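PDB 1IKP: exotoxin A from Pseudomonas aeruginosa, which probably transfers ADP-ribose from NAD to a host protein, combining receptor-binding, targeting and catalytic domains in one secreted toxin chain. Local coordinates for residues A[241-246]-A[371-376]. The protein carries 2 engineered substitutions. Residues are numbered along the deposited sequence; the frame is centred on the assembly and turned at random.
Sequences PTVISH and TCPVAA
Where antiparallel strands 245-248 and 367-371 come to the end of their pairing, Ile244 and Thr371 lie opposite each other. Thr371 N donates to Ile244 O at 3.0 Å, with an N-H...O angle of 168°. In place of a second direct bond stands a water, which accepts from Ile244 N and donates to Thr371 O at 2.8 Å, consistent with the strands diverging here. A second water joins Thr371 OG1, 2.8 Å away, to His246 ND1 in the plane of the imidazole. Thr371 suits this strand end because its hydroxyl, beside its own backbone N (chi1 -64°), meets that water while its CB lies 3.9 Å from CB of Ile244. The two branched side chains run side by side, and the wholly apolar one of Ile244 also packs on Tyr206 and Leu209 of helix 205-210. Beyond the last bond, the short, branched Val243 brings CB to 3.4 Å from Thr371 O and rests CG1 against CD of Pro373 at 3.6 Å; proline, lacking an N-H, fits a chain that no longer pairs with 241-246. Between Thr371 and Pro373, Cys372 is disulfide-bonded to Cys379. This is a water-bridged end of an antiparallel strand pair, here joining binding-region and targeting-region segments.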
loop_
_atom_site.group_PDB
_atom_site.type_symbol
_atom_site.label_atom_id
_atom_site.label_comp_id
_atom_site.label_asym_id
_atom_site.label_seq_id
_atom_site.Cartn_x
_atom_site.Cartn_y
_atom_site.Cartn_z
ATOM N N PRO A 241 -13.642 14.583 -2.031
ATOM C CA PRO A 241 -12.933 13.898 -0.937
ATOM C C PRO A 241 -12.464 12.462 -1.198
ATOM O O PRO A 241 -12.059 11.765 -0.269
ATOM C CB PRO A 241 -13.936 13.961 0.213
ATOM C CG PRO A 241 -14.694 15.215 -0.072
ATOM C CD PRO A 241 -14.930 15.109 -1.553
ATOM N N THR A 242 -12.511 12.028 -2.452
ATOM C CA THR A 242 -12.090 10.678 -2.824
ATOM C C THR A 242 -10.664 10.387 -2.347
ATOM O O THR A 242 -9.740 11.153 -2.624
ATOM C CB THR A 242 -12.139 10.506 -4.349
ATOM O OG1 THR A 242 -13.445 10.865 -4.820
ATOM C CG2 THR A 242 -11.842 9.068 -4.739
ATOM N N VAL A 243 -10.462 9.272 -1.650
ATOM C CA VAL A 243 -9.128 8.981 -1.169
ATOM C C VAL A 243 -8.134 8.818 -2.319
ATOM O O VAL A 243 -8.492 8.418 -3.442
ATOM C CB VAL A 243 -9.093 7.706 -0.286
ATOM C CG1 VAL A 243 -9.981 7.894 0.948
ATOM C CG2 VAL A 243 -9.548 6.508 -1.062
ATOM N N ILE A 244 -6.892 9.162 -2.038
ATOM C CA ILE A 244 -5.836 9.018 -3.030
ATOM C C ILE A 244 -5.677 7.540 -3.324
ATOM O O ILE A 244 -5.669 6.712 -2.405
ATOM C CB ILE A 244 -4.497 9.536 -2.491
ATOM C CG1 ILE A 244 -4.607 11.041 -2.181
ATOM C CG2 ILE A 244 -3.386 9.291 -3.489
ATOM C CD1 ILE A 244 -3.462 11.533 -1.315
ATOM N N SER A 245 -5.573 7.188 -4.597
ATOM C CA SER A 245 -5.349 5.783 -4.918
ATOM C C SER A 245 -4.278 5.607 -5.957
ATOM O O SER A 245 -3.980 6.505 -6.715
ATOM C CB SER A 245 -6.634 5.113 -5.422
ATOM O OG SER A 245 -6.966 5.525 -6.756
ATOM N N HIS A 246 -3.676 4.422 -5.954
ATOM C CA HIS A 246 -2.686 4.021 -6.943
ATOM C C HIS A 246 -3.285 2.785 -7.631
ATOM O O HIS A 246 -4.151 2.106 -7.079
ATOM C CB HIS A 246 -1.385 3.556 -6.288
ATOM C CG HIS A 246 -0.395 4.640 -5.995
ATOM N ND1 HIS A 246 -0.476 5.447 -4.876
ATOM C CD2 HIS A 246 0.738 5.002 -6.642
ATOM C CE1 HIS A 246 0.570 6.256 -4.851
ATOM N NE2 HIS A 246 1.323 6.008 -5.905
ATOM N N THR A 371 -4.931 5.308 0.090
ATOM C CA THR A 371 -4.356 6.087 1.186
ATOM C C THR A 371 -5.579 6.395 2.056
ATOM O O THR A 371 -6.360 7.319 1.783
ATOM C CB THR A 371 -3.736 7.368 0.633
ATOM O OG1 THR A 371 -2.647 6.999 -0.220
ATOM C CG2 THR A 371 -3.216 8.246 1.759
ATOM N N CYS A 372 -5.745 5.635 3.125
ATOM C CA CYS A 372 -6.951 5.744 3.931
ATOM C C CYS A 372 -6.909 6.589 5.180
ATOM O O CYS A 372 -6.017 6.433 5.983
ATOM C CB CYS A 372 -7.371 4.332 4.361
ATOM S SG CYS A 372 -7.614 3.157 2.983
ATOM N N PRO A 373 -7.888 7.497 5.344
ATOM C CA PRO A 373 -7.941 8.337 6.544
ATOM C C PRO A 373 -8.263 7.408 7.715
ATOM O O PRO A 373 -9.103 6.521 7.574
ATOM C CB PRO A 373 -9.105 9.282 6.253
ATOM C CG PRO A 373 -9.108 9.395 4.760
ATOM C CD PRO A 373 -8.841 7.965 4.323
ATOM N N VAL A 374 -7.620 7.620 8.862
ATOM C CA VAL A 374 -7.855 6.768 10.030
ATOM C C VAL A 374 -9.187 6.971 10.747
ATOM O O VAL A 374 -9.670 6.061 11.424
ATOM C CB VAL A 374 -6.751 6.939 11.100
ATOM C CG1 VAL A 374 -5.393 6.576 10.518
ATOM C CG2 VAL A 374 -6.745 8.369 11.625
ATOM N N ALA A 375 -9.791 8.147 10.598
ATOM C CA ALA A 375 -11.036 8.429 11.306
ATOM C C ALA A 375 -12.302 8.184 10.513
ATOM O O ALA A 375 -13.364 7.945 11.093
ATOM C CB ALA A 375 -11.020 9.861 11.827
ATOM N N ALA A 376 -12.201 8.248 9.193
ATOM C CA ALA A 376 -13.361 8.028 8.350
ATOM C C ALA A 376 -13.909 6.631 8.616
ATOM O O ALA A 376 -13.342 5.875 9.412
ATOM C CB ALA A 376 -12.974 8.173 6.886
HETATM O O HOH W 1 -2.575 5.274 -2.437
HETATM O O HOH W 2 -6.303 9.888 0.767
#